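Local structure of PHD finger protein 14 (7D86) at residues Ile27-Cys32 against Asp65-Gly70; Pro73-Cys78 against Val96-Tyr101; Ala128-Leu133 against Arg138-Gly143; Ile146-Gly151 against Lys186-Arg191. The protein reads histone H3 through its tandem PHD–zinc knuckle–PHD module, preferring the unmodified histone, and represses PDGFRA expression. All coordinates share one frame; numbering follows the deposited sequence.

Contact 1. Residues Ile27-Cys32 against Asp65-Gly70; sequences IQCDNC and DACKNG. With ZN (zinc ion), chain F.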
loop_
_atom_site.group_PDB
_atom_site.type_symbol
_atom_site.label_atom_id
_atom_site.label_comp_id
_atom_site.label_asym_id
_atom_site.label_seq_id
_atom_site.Cartn_x
_atom_site.Cartn_y
_atom_site.Cartn_z
ATOM N N ILE A 27 13.520 7.906 2.561
ATOM C CA ILE A 27 13.862 8.890 1.549
ATOM C C ILE A 27 12.585 9.582 1.101
ATOM O O ILE A 27 11.471 9.097 1.311
ATOM C CB ILE A 27 14.599 8.259 0.349
ATOM C CG1 ILE A 27 13.726 7.179 -0.293
ATOM C CG2 ILE A 27 15.940 7.685 0.793
ATOM C CD1 ILE A 27 14.344 6.534 -1.514
ATOM N N GLN A 28 12.748 10.745 0.475
ATOM C CA GLN A 28 11.621 11.582 0.099
ATOM C C GLN A 28 11.768 12.011 -1.350
ATOM O O GLN A 28 12.858 12.416 -1.776
ATOM C CB GLN A 28 11.518 12.810 1.011
ATOM C CG GLN A 28 10.377 13.748 0.670
ATOM C CD GLN A 28 10.183 14.812 1.732
ATOM O OE1 GLN A 28 11.151 15.389 2.231
ATOM N NE2 GLN A 28 8.930 15.064 2.098
ATOM N N CYS A 29 10.679 11.922 -2.103
ATOM C CA CYS A 29 10.724 12.356 -3.489
ATOM C C CYS A 29 10.858 13.871 -3.541
ATOM O O CYS A 29 10.061 14.595 -2.938
ATOM C CB CYS A 29 9.474 11.911 -4.237
ATOM S SG CYS A 29 9.479 12.449 -5.954
ATOM N N ASP A 30 11.866 14.354 -4.264
ATOM C CA ASP A 30 12.076 15.792 -4.327
ATOM C C ASP A 30 11.033 16.502 -5.179
ATOM O O ASP A 30 10.908 17.728 -5.078
ATOM C CB ASP A 30 13.489 16.074 -4.826
ATOM C CG ASP A 30 14.517 15.953 -3.722
ATOM O OD1 ASP A 30 14.484 16.786 -2.792
ATOM O OD2 ASP A 30 15.332 15.011 -3.760
ATOM N N ASN A 31 10.259 15.766 -5.973
ATOM C CA ASN A 31 9.224 16.371 -6.801
ATOM C C ASN A 31 7.877 16.430 -6.088
ATOM O O ASN A 31 7.284 17.506 -5.971
ATOM C CB ASN A 31 9.096 15.603 -8.119
ATOM C CG ASN A 31 8.296 16.363 -9.156
ATOM O OD1 ASN A 31 8.752 17.376 -9.676
ATOM N ND2 ASN A 31 7.100 15.875 -9.467
ATOM N N CYS A 32 7.377 15.289 -5.607
ATOM C CA CYS A 32 6.048 15.228 -5.008
ATOM C C CYS A 32 6.068 15.143 -3.484
ATOM O O CYS A 32 5.009 15.268 -2.861
ATOM C CB CYS A 32 5.265 14.033 -5.573
ATOM S SG CYS A 32 5.881 12.402 -5.078
ATOM N N ASP A 65 9.289 6.722 -8.918
ATOM C CA ASP A 65 9.140 6.202 -10.271
ATOM C C ASP A 65 8.079 6.960 -11.055
ATOM O O ASP A 65 8.247 7.189 -12.255
ATOM C CB ASP A 65 8.801 4.712 -10.228
ATOM C CG ASP A 65 9.978 3.861 -9.791
ATOM O OD1 ASP A 65 11.047 4.427 -9.479
ATOM O OD2 ASP A 65 9.833 2.623 -9.770
ATOM N N ALA A 66 6.986 7.360 -10.403
ATOM C CA ALA A 66 5.954 8.103 -11.117
ATOM C C ALA A 66 6.484 9.449 -11.598
ATOM O O ALA A 66 6.263 9.838 -12.752
ATOM C CB ALA A 66 4.729 8.290 -10.222
ATOM N N CYS A 67 7.206 10.165 -10.735
ATOM C CA CYS A 67 7.737 11.460 -11.146
ATOM C C CYS A 67 8.847 11.309 -12.184
ATOM O O CYS A 67 9.010 12.186 -13.035
ATOM C CB CYS A 67 8.220 12.232 -9.923
ATOM S SG CYS A 67 6.869 12.671 -8.801
ATOM N N LYS A 68 9.601 10.207 -12.145
ATOM C CA LYS A 68 10.574 9.929 -13.199
ATOM C C LYS A 68 9.926 9.804 -14.572
ATOM O O LYS A 68 10.600 10.020 -15.586
ATOM C CB LYS A 68 11.336 8.641 -12.899
ATOM C CG LYS A 68 12.571 8.784 -12.034
ATOM C CD LYS A 68 13.360 7.478 -12.092
ATOM C CE LYS A 68 14.541 7.468 -11.143
ATOM N NZ LYS A 68 15.415 6.294 -11.420
ATOM N N ASN A 69 8.648 9.437 -14.630
ATOM C CA ASN A 69 7.900 9.381 -15.879
ATOM C C ASN A 69 6.975 10.574 -16.062
ATOM O O ASN A 69 6.166 10.573 -16.994
ATOM C CB ASN A 69 7.083 8.086 -15.959
ATOM C CG ASN A 69 7.951 6.852 -16.128
ATOM O OD1 ASN A 69 8.939 6.668 -15.417
ATOM N ND2 ASN A 69 7.583 5.999 -17.079
ATOM N N GLY A 70 7.056 11.571 -15.188
ATOM C CA GLY A 70 6.213 12.753 -15.290
ATOM C C GLY A 70 4.723 12.498 -15.236
ATOM O O GLY A 70 3.954 13.186 -15.916
HETATM ZN ZN ZN F . 7.341 11.711 -6.685
#
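The backbones of Asn-31 and Cys-67 come nearest here, CA to CA 6.7 Å, where the turn that follows a strand faces a short, weakly bonded helix. A zinc ion bridges the gap: Cys-29 SG and Cys-32 SG reach it from the turn, Cys-67 SG from the helix, the last with a bond of 2.4 Å to the metal. Asn-31 lies alongside Cys-67. Its CG is anti to the backbone N (chi1 -166°), which brings the amide to Cys-67, and ND2 gives a weak hydrogen bond to Cys-67 SG at 3.3 Å. Cys-29 SG is gripped by its own turn, taking the backbone N-H of Asn-31 and, almost straight at 174°, that of Cys-32 at 3.6 Å from N to SG. These N-H groups would probably draw off some of the thiolate's charge. Cys-64 completes the four-cysteine site, the second zinc of the first PHD finger. Gly-70, with positive phi, closes the helix in a Schellman motif. Ile-27 lies in strand 26-28, paired antiparallel with strand 35-37, and Asp-65 of helix 65-68 packs on Trp-93 of strand 93-95 and forms a salt bridge with Lys-86.

Contact 2. Residues Pro73-Cys78 against Val96-Tyr101; sequences PSCELC and VVCALY. With ZN (zinc ion), chain C.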
loop_
_atom_site.group_PDB
_atom_site.type_symbol
_atom_site.label_atom_id
_atom_site.label_comp_id
_atom_site.label_asym_id
_atom_site.label_seq_id
_atom_site.Cartn_x
_atom_site.Cartn_y
_atom_site.Cartn_z
ATOM N N PRO A 73 -0.093 9.196 -11.350
ATOM C CA PRO A 73 -0.863 8.053 -11.835
ATOM C C PRO A 73 -2.065 7.767 -10.948
ATOM O O PRO A 73 -2.200 8.282 -9.840
ATOM C CB PRO A 73 0.158 6.916 -11.769
ATOM C CG PRO A 73 0.979 7.255 -10.560
ATOM C CD PRO A 73 1.054 8.773 -10.522
ATOM N N SER A 74 -2.958 6.946 -11.482
ATOM C CA SER A 74 -3.981 6.269 -10.702
ATOM C C SER A 74 -3.589 4.809 -10.553
ATOM O O SER A 74 -2.883 4.255 -11.397
ATOM C CB SER A 74 -5.355 6.377 -11.369
ATOM O OG SER A 74 -5.812 7.721 -11.375
ATOM N N CYS A 75 -4.040 4.187 -9.467
ATOM C CA CYS A 75 -3.764 2.777 -9.244
ATOM C C CYS A 75 -4.773 1.921 -9.996
ATOM O O CYS A 75 -5.966 2.231 -10.032
ATOM C CB CYS A 75 -3.809 2.452 -7.746
ATOM S SG CYS A 75 -3.342 0.751 -7.352
ATOM N N GLU A 76 -4.290 0.836 -10.601
ATOM C CA GLU A 76 -5.195 -0.107 -11.244
ATOM C C GLU A 76 -6.073 -0.842 -10.241
ATOM O O GLU A 76 -7.076 -1.446 -10.639
ATOM C CB GLU A 76 -4.401 -1.128 -12.062
ATOM C CG GLU A 76 -3.647 -0.512 -13.246
ATOM C CD GLU A 76 -4.580 0.179 -14.220
ATOM O OE1 GLU A 76 -5.561 -0.458 -14.666
ATOM O OE2 GLU A 76 -4.338 1.362 -14.539
ATOM N N LEU A 77 -5.728 -0.801 -8.957
ATOM C CA LEU A 77 -6.335 -1.689 -7.977
ATOM C C LEU A 77 -7.124 -0.969 -6.898
ATOM O O LEU A 77 -7.725 -1.642 -6.050
ATOM C CB LEU A 77 -5.258 -2.554 -7.304
ATOM C CG LEU A 77 -4.318 -3.359 -8.202
ATOM C CD1 LEU A 77 -3.241 -4.008 -7.336
ATOM C CD2 LEU A 77 -5.076 -4.422 -9.003
ATOM N N CYS A 78 -7.142 0.359 -6.892
ATOM C CA CYS A 78 -7.803 1.112 -5.837
ATOM C C CYS A 78 -8.010 2.543 -6.319
ATOM O O CYS A 78 -7.366 2.973 -7.288
ATOM C CB CYS A 78 -6.976 1.102 -4.538
ATOM S SG CYS A 78 -5.667 2.353 -4.549
ATOM N N VAL A 96 2.604 0.464 -4.361
ATOM C CA VAL A 96 3.413 -0.563 -3.714
ATOM C C VAL A 96 2.580 -1.304 -2.671
ATOM O O VAL A 96 2.616 -2.537 -2.585
ATOM C CB VAL A 96 4.677 0.059 -3.091
ATOM C CG1 VAL A 96 5.343 -0.930 -2.151
ATOM C CG2 VAL A 96 5.645 0.525 -4.181
ATOM N N VAL A 97 1.797 -0.571 -1.880
ATOM C CA VAL A 97 1.044 -1.231 -0.813
ATOM C C VAL A 97 -0.032 -2.143 -1.398
ATOM O O VAL A 97 -0.263 -3.250 -0.897
ATOM C CB VAL A 97 0.466 -0.187 0.167
ATOM C CG1 VAL A 97 -0.707 0.566 -0.435
ATOM C CG2 VAL A 97 0.072 -0.853 1.469
ATOM N N CYS A 98 -0.673 -1.732 -2.493
ATOM C CA CYS A 98 -1.673 -2.611 -3.099
ATOM C C CYS A 98 -1.024 -3.882 -3.631
ATOM O O CYS A 98 -1.608 -4.976 -3.550
ATOM C CB CYS A 98 -2.433 -1.876 -4.207
ATOM S SG CYS A 98 -3.599 -0.624 -3.581
ATOM N N ALA A 99 0.206 -3.768 -4.133
ATOM C CA ALA A 99 0.904 -4.948 -4.625
ATOM C C ALA A 99 1.245 -5.911 -3.496
ATOM O O ALA A 99 1.293 -7.125 -3.715
ATOM C CB ALA A 99 2.170 -4.537 -5.381
ATOM N N LEU A 100 1.463 -5.401 -2.282
ATOM C CA LEU A 100 1.819 -6.279 -1.169
ATOM C C LEU A 100 0.631 -7.078 -0.660
ATOM O O LEU A 100 0.817 -8.154 -0.079
ATOM C CB LEU A 100 2.406 -5.468 -0.016
ATOM C CG LEU A 100 3.665 -4.683 -0.388
ATOM C CD1 LEU A 100 4.138 -3.832 0.784
ATOM C CD2 LEU A 100 4.747 -5.657 -0.841
ATOM N N TYR A 101 -0.587 -6.574 -0.840
ATOM C CA TYR A 101 -1.724 -7.175 -0.157
ATOM C C TYR A 101 -2.725 -7.848 -1.078
ATOM O O TYR A 101 -3.457 -8.723 -0.616
ATOM C CB TYR A 101 -2.449 -6.124 0.703
ATOM C CG TYR A 101 -1.698 -5.790 1.961
ATOM C CD1 TYR A 101 -0.690 -4.826 1.956
ATOM C CD2 TYR A 101 -1.975 -6.448 3.160
ATOM C CE1 TYR A 101 0.016 -4.523 3.103
ATOM C CE2 TYR A 101 -1.274 -6.139 4.319
ATOM C CZ TYR A 101 -0.280 -5.180 4.281
ATOM O OH TYR A 101 0.435 -4.871 5.409
HETATM ZN ZN ZN C . -3.798 1.186 -5.054
#
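Cys-75 SG, Cys-78 SG and Cys-98 SG converge on one zinc ion, and the two segments of this buried contact meet chiefly round it. The bond from Cys-98 SG to the metal is 2.3 Å, and the same sulfur lies 3.8 Å from Cys-78 SG, a spacing consistent with two ligands of one tetrahedral metal. His-95, just ahead of the helix, supplies the fourth ligand through ND1. Beside the metal, Leu-77 brings a methyl against the helix: its CD1 touches Cys-98 CB at 3.9 Å, an apolar contact that covers one flank of the cysteine. The two cysteines of the loop reach the zinc by different turns of the side chain. Cys-75 holds SG anti to its backbone N (chi1 -175°), whereas Cys-78 places SG between N and the carbonyl carbon (chi1 82°); with these torsions two cysteines three residues apart both bring SG to the one ion. This is the C2HC zinc knuckle of the pre-PHD finger, a CxxC loop facing a histidine at the end of strand 93-95 and a cysteine in the first turn of helix 96-101. In the second shell, the backbone N of Leu-77 donates to Cys-75 SG at 3.3 Å, tying that thiolate to its own turn. Cys-98 is itself positioned by its helix, where Leu-100 N bonds to Val-96 O at 3.1 Å. Farther out, Val-94 packs against Cys-75 and Leu-77. Helix 159-164 of the second PHD finger covers another side, with Val-159 on Cys-98 and Tyr-101, and Thr-160 on Cys-78.

Contact 3. Residues Ala128-Leu133 against Arg138-Gly143; sequences AKECSL and RFARTG. With ZN (zinc ion), chain D.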
loop_
_atom_site.group_PDB
_atom_site.type_symbol
_atom_site.label_atom_id
_atom_site.label_comp_id
_atom_site.label_asym_id
_atom_site.label_seq_id
_atom_site.Cartn_x
_atom_site.Cartn_y
_atom_site.Cartn_z
ATOM N N ALA A 128 -15.142 -6.689 -8.641
ATOM C CA ALA A 128 -15.924 -7.839 -8.194
ATOM C C ALA A 128 -16.594 -7.604 -6.844
ATOM O O ALA A 128 -17.684 -8.132 -6.596
ATOM C CB ALA A 128 -15.038 -9.082 -8.118
ATOM N N LYS A 129 -15.961 -6.840 -5.958
ATOM C CA LYS A 129 -16.461 -6.607 -4.612
ATOM C C LYS A 129 -16.691 -5.118 -4.390
ATOM O O LYS A 129 -16.175 -4.272 -5.125
ATOM C CB LYS A 129 -15.477 -7.138 -3.556
ATOM C CG LYS A 129 -15.301 -8.648 -3.571
ATOM C CD LYS A 129 -16.533 -9.330 -3.001
ATOM C CE LYS A 129 -16.648 -10.771 -3.479
ATOM N NZ LYS A 129 -15.382 -11.532 -3.293
ATOM N N GLU A 130 -17.475 -4.801 -3.366
ATOM C CA GLU A 130 -17.683 -3.418 -2.958
ATOM C C GLU A 130 -16.864 -3.140 -1.708
ATOM O O GLU A 130 -16.938 -3.888 -0.727
ATOM C CB GLU A 130 -19.159 -3.114 -2.700
ATOM C CG GLU A 130 -19.385 -1.722 -2.128
ATOM C CD GLU A 130 -20.847 -1.318 -2.097
ATOM O OE1 GLU A 130 -21.717 -2.200 -2.247
ATOM O OE2 GLU A 130 -21.125 -0.112 -1.924
ATOM N N CYS A 131 -16.073 -2.074 -1.754
ATOM C CA CYS A 131 -15.266 -1.691 -0.609
ATOM C C CYS A 131 -16.154 -1.096 0.473
ATOM O O CYS A 131 -16.895 -0.142 0.227
ATOM C CB CYS A 131 -14.190 -0.690 -1.022
ATOM S SG CYS A 131 -13.281 0.028 0.364
ATOM N N SER A 132 -16.075 -1.657 1.678
ATOM C CA SER A 132 -16.903 -1.179 2.776
ATOM C C SER A 132 -16.329 0.050 3.463
ATOM O O SER A 132 -17.001 0.626 4.329
ATOM C CB SER A 132 -17.086 -2.293 3.811
ATOM O OG SER A 132 -15.826 -2.707 4.318
ATOM N N LEU A 133 -15.114 0.467 3.110
ATOM C CA LEU A 133 -14.455 1.582 3.777
ATOM C C LEU A 133 -14.313 2.828 2.910
ATOM O O LEU A 133 -13.686 3.793 3.356
ATOM C CB LEU A 133 -13.069 1.148 4.260
ATOM C CG LEU A 133 -13.080 0.053 5.320
ATOM C CD1 LEU A 133 -11.657 -0.366 5.642
ATOM C CD2 LEU A 133 -13.793 0.568 6.553
ATOM N N ARG A 138 -18.682 6.736 -5.097
ATOM C CA ARG A 138 -18.538 6.483 -6.530
ATOM C C ARG A 138 -17.511 5.404 -6.841
ATOM O O ARG A 138 -17.582 4.769 -7.900
ATOM C CB ARG A 138 -18.144 7.775 -7.258
ATOM C CG ARG A 138 -19.224 8.825 -7.337
ATOM C CD ARG A 138 -18.676 10.099 -7.986
ATOM N NE ARG A 138 -17.516 10.601 -7.256
ATOM C CZ ARG A 138 -16.638 11.469 -7.746
ATOM N NH1 ARG A 138 -16.774 11.933 -8.985
ATOM N NH2 ARG A 138 -15.617 11.863 -6.999
ATOM N N PHE A 139 -16.559 5.170 -5.935
ATOM C CA PHE A 139 -15.418 4.313 -6.224
ATOM C C PHE A 139 -15.429 3.005 -5.437
ATOM O O PHE A 139 -14.480 2.220 -5.550
ATOM C CB PHE A 139 -14.125 5.085 -5.961
ATOM C CG PHE A 139 -14.044 6.390 -6.714
ATOM C CD1 PHE A 139 -13.829 6.397 -8.078
ATOM C CD2 PHE A 139 -14.191 7.598 -6.057
ATOM C CE1 PHE A 139 -13.759 7.591 -8.780
ATOM C CE2 PHE A 139 -14.120 8.799 -6.753
ATOM C CZ PHE A 139 -13.903 8.792 -8.114
ATOM N N ALA A 140 -16.494 2.737 -4.676
ATOM C CA ALA A 140 -16.525 1.544 -3.831
ATOM C C ALA A 140 -16.390 0.260 -4.640
ATOM O O ALA A 140 -15.909 -0.753 -4.115
ATOM C CB ALA A 140 -17.816 1.508 -3.013
ATOM N N ARG A 141 -16.804 0.272 -5.908
ATOM C CA ARG A 141 -16.752 -0.925 -6.742
ATOM C C ARG A 141 -15.667 -0.842 -7.808
ATOM O O ARG A 141 -15.789 -1.448 -8.871
ATOM C CB ARG A 141 -18.108 -1.197 -7.392
ATOM C CG ARG A 141 -19.066 -1.965 -6.505
ATOM C CD ARG A 141 -20.385 -2.228 -7.213
ATOM N NE ARG A 141 -21.300 -3.012 -6.389
ATOM C CZ ARG A 141 -22.087 -2.499 -5.448
ATOM N NH1 ARG A 141 -22.889 -3.291 -4.746
ATOM N NH2 ARG A 141 -22.070 -1.195 -5.202
ATOM N N THR A 142 -14.604 -0.100 -7.547
ATOM C CA THR A 142 -13.485 -0.035 -8.472
ATOM C C THR A 142 -12.334 -0.880 -7.948
ATOM O O THR A 142 -12.239 -1.170 -6.755
ATOM C CB THR A 142 -13.003 1.406 -8.672
ATOM O OG1 THR A 142 -12.428 1.882 -7.452
ATOM C CG2 THR A 142 -14.152 2.322 -9.094
ATOM N N GLY A 143 -11.445 -1.254 -8.858
ATOM C CA GLY A 143 -10.239 -1.924 -8.453
ATOM C C GLY A 143 -10.537 -3.256 -7.797
ATOM O O GLY A 143 -11.550 -3.911 -8.065
HETATM ZN ZN ZN D . -12.328 1.818 -0.873
HETATM O O HOH W 1 -13.862 -4.209 -6.349
#
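One face of the Arg-141 guanidinium is covered by Glu-130, whose CB sits 4.1 Å above the plane over its centre and whose OE1 lies over that same face. The carboxylate and guanidinium planes are turned 48° apart, so the salt bridge from Glu-130 OE1 to Arg-141 NH1, 3.0 Å, is made from above rather than as a flat two-pronged pair. Glu-130 runs extended from a CG anti to its backbone N, and on the way CG meets Ala-140 CB at 3.7 Å. The two backbones are also joined directly: Cys-131 N donates to Ala-140 O over 2.7 Å, nearly straight at 173°, with the donor tilted 27° from the carbonyl plane. A water lies within bonding distance of both segments, 2.6 Å from Lys-129 O and 2.9 Å from Gly-143 O. The opposing loop is shaped by a type I turn from Phe-139 to Thr-142, where Phe-139 O accepts from both N and OG1 of Thr-142. Cys-131 SG binds zinc with Cys-134, His-158 and Cys-161. A CxxC loop closed by a backbone bond beside a zinc held by three cysteines and a histidine is the N-terminal site of the second PHD finger.

Contact 4. Residues Ile146-Gly151 against Lys186-Arg191; sequences ISCDAG and KQHADR. With ZN (zinc ion), chain B.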
loop_
_atom_site.group_PDB
_atom_site.type_symbol
_atom_site.label_atom_id
_atom_site.label_comp_id
_atom_site.label_asym_id
_atom_site.label_seq_id
_atom_site.Cartn_x
_atom_site.Cartn_y
_atom_site.Cartn_z
ATOM N N ILE A 146 -9.406 -6.474 -0.875
ATOM C CA ILE A 146 -8.932 -7.582 -0.055
ATOM C C ILE A 146 -9.952 -7.781 1.051
ATOM O O ILE A 146 -10.862 -6.962 1.221
ATOM C CB ILE A 146 -7.538 -7.324 0.539
ATOM C CG1 ILE A 146 -7.593 -6.086 1.442
ATOM C CG2 ILE A 146 -6.483 -7.226 -0.567
ATOM C CD1 ILE A 146 -6.303 -5.787 2.148
ATOM N N SER A 147 -9.785 -8.836 1.834
ATOM C CA SER A 147 -10.717 -9.122 2.910
ATOM C C SER A 147 -9.989 -9.220 4.239
ATOM O O SER A 147 -8.763 -9.354 4.297
ATOM C CB SER A 147 -11.484 -10.414 2.669
ATOM O OG SER A 147 -12.259 -10.738 3.811
ATOM N N CYS A 148 -10.780 -9.169 5.312
ATOM C CA CYS A 148 -10.238 -9.358 6.648
ATOM C C CYS A 148 -9.679 -10.767 6.775
ATOM O O CYS A 148 -10.236 -11.726 6.230
ATOM C CB CYS A 148 -11.326 -9.114 7.702
ATOM S SG CYS A 148 -10.870 -9.534 9.407
ATOM N N ASP A 149 -8.578 -10.899 7.508
ATOM C CA ASP A 149 -7.883 -12.174 7.624
ATOM C C ASP A 149 -8.182 -12.916 8.922
ATOM O O ASP A 149 -7.577 -13.961 9.174
ATOM C CB ASP A 149 -6.378 -11.962 7.483
ATOM C CG ASP A 149 -5.967 -11.724 6.043
ATOM O OD1 ASP A 149 -6.450 -12.465 5.161
ATOM O OD2 ASP A 149 -5.194 -10.782 5.792
ATOM N N ALA A 150 -9.098 -12.416 9.743
ATOM C CA ALA A 150 -9.451 -13.083 10.989
ATOM C C ALA A 150 -10.500 -14.149 10.713
ATOM O O ALA A 150 -11.475 -13.902 9.994
ATOM C CB ALA A 150 -9.966 -12.074 12.016
ATOM N N GLY A 151 -10.288 -15.338 11.278
ATOM C CA GLY A 151 -11.172 -16.470 11.075
ATOM C C GLY A 151 -11.654 -16.636 9.649
ATOM O O GLY A 151 -10.850 -16.733 8.717
ATOM N N LYS A 186 -12.147 -3.519 11.132
ATOM C CA LYS A 186 -12.143 -2.760 12.383
ATOM C C LYS A 186 -12.599 -3.610 13.564
ATOM O O LYS A 186 -12.120 -3.428 14.687
ATOM C CB LYS A 186 -13.037 -1.529 12.266
ATOM C CG LYS A 186 -12.570 -0.490 11.256
ATOM C CD LYS A 186 -13.512 0.700 11.259
ATOM C CE LYS A 186 -13.216 1.647 10.107
ATOM N NZ LYS A 186 -14.162 2.797 10.075
ATOM N N GLN A 187 -13.525 -4.537 13.336
ATOM C CA GLN A 187 -14.012 -5.333 14.458
ATOM C C GLN A 187 -12.942 -6.281 14.985
ATOM O O GLN A 187 -12.938 -6.605 16.177
ATOM C CB GLN A 187 -15.258 -6.115 14.052
ATOM C CG GLN A 187 -15.981 -6.753 15.222
ATOM C CD GLN A 187 -17.202 -7.542 14.793
ATOM O OE1 GLN A 187 -17.418 -7.782 13.603
ATOM N NE2 GLN A 187 -18.009 -7.951 15.762
ATOM N N HIS A 188 -12.009 -6.704 14.136
ATOM C CA HIS A 188 -11.049 -7.737 14.498
ATOM C C HIS A 188 -9.624 -7.229 14.654
ATOM O O HIS A 188 -8.726 -8.026 14.943
ATOM C CB HIS A 188 -11.100 -8.859 13.455
ATOM C CG HIS A 188 -12.420 -9.572 13.418
ATOM N ND1 HIS A 188 -13.096 -9.831 12.245
ATOM C CD2 HIS A 188 -13.191 -10.071 14.415
ATOM C CE1 HIS A 188 -14.225 -10.459 12.519
ATOM N NE2 HIS A 188 -14.305 -10.621 13.828
ATOM N N ALA A 189 -9.391 -5.935 14.483
ATOM C CA ALA A 189 -8.038 -5.404 14.470
ATOM C C ALA A 189 -7.485 -5.247 15.884
ATOM O O ALA A 189 -8.221 -5.123 16.860
ATOM C CB ALA A 189 -8.001 -4.051 13.768
ATOM N N ASP A 190 -6.157 -5.252 15.974
ATOM C CA ASP A 190 -5.464 -4.849 17.188
ATOM C C ASP A 190 -5.674 -3.354 17.398
ATOM O O ASP A 190 -5.252 -2.544 16.564
ATOM C CB ASP A 190 -3.980 -5.178 17.059
ATOM C CG ASP A 190 -3.203 -4.933 18.337
ATOM O OD1 ASP A 190 -3.129 -3.771 18.785
ATOM O OD2 ASP A 190 -2.665 -5.912 18.893
ATOM N N ARG A 191 -6.318 -2.980 18.507
ATOM C CA ARG A 191 -6.680 -1.571 18.692
ATOM C C ARG A 191 -5.445 -0.684 18.822
ATOM O O ARG A 191 -5.426 0.449 18.313
ATOM C CB ARG A 191 -7.584 -1.400 19.913
ATOM C CG ARG A 191 -8.334 -0.068 19.926
ATOM C CD ARG A 191 -9.184 0.115 21.190
ATOM N NE ARG A 191 -10.045 -1.043 21.423
ATOM C CZ ARG A 191 -11.294 -1.152 20.980
ATOM N NH1 ARG A 191 -11.835 -0.170 20.277
ATOM N NH2 ARG A 191 -12.003 -2.244 21.241
HETATM ZN ZN ZN B . -12.988 -9.168 10.290
#
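Cys-148 and His-188 meet at a zinc ion, the second metal of the second PHD finger, whose remaining ligands are Cys-153 and Cys-185. The histidine can be followed outward from its backbone. CB rests on the methyl of Ala-150, 3.7 Å from CB to CB, and CG is nearly as close to that methyl, which approaches the ring obliquely. With CG anti to the carbonyl carbon (chi1 -64°), the imidazole swings across toward the loop, and ND1 binds the zinc at 2.1 Å. ND1 also lies 3.6 Å from Cys-148 SG, a spacing set by their shared metal. The sulfur stands at the edge of the ring, near its plane: it is 4.7 Å from the centroid and 78° off the ring normal. Beyond ND1, CE1 remains close to the metal because it adjoins the ligand nitrogen, while NE2, at the far side of the ring, points away from it. One face of the imidazole carries Gln-187 CG, offset toward the rim. Cys-148 follows strand 145-147, which pairs antiparallel with strand 156-158, and Tyr-184 packs on both Cys-148 and Ala-150. Past the histidine the chain turns into helix 191-204, with Asp-190 at the N-cap and its OD1 taking the N-H of Asp-193. Ala-150 touches the site twice: its methyl packs on His-188, and its backbone N donates to Cys-148 SG at 3.4 Å, the N-H pointing nearly straight at the sulfur (167°).

All four contacts are built round zinc, but at different depths. All touching residues of contact 2 are buried and its centre lies about 6 Å from the chain's centre; the centres of the others, partly buried, lie about 16 to 17 Å from it. Contacts 1, 2 and 4 each join their two segments chiefly through the metal, by three sulfurs in contacts 1 and 2 and by sulfur and imidazole in contact 4. In contact 3 the zinc touches one segment, and a backbone bond and a surface ion pair do the joining. Contacts 3 and 4 share the second PHD finger, meeting where Leu-133 CD2 packs on Lys-186 CE. The knuckle of contact 2 touches both fingers, through Pro-73 on Ala-66 and Tyr-101 on Ile-146.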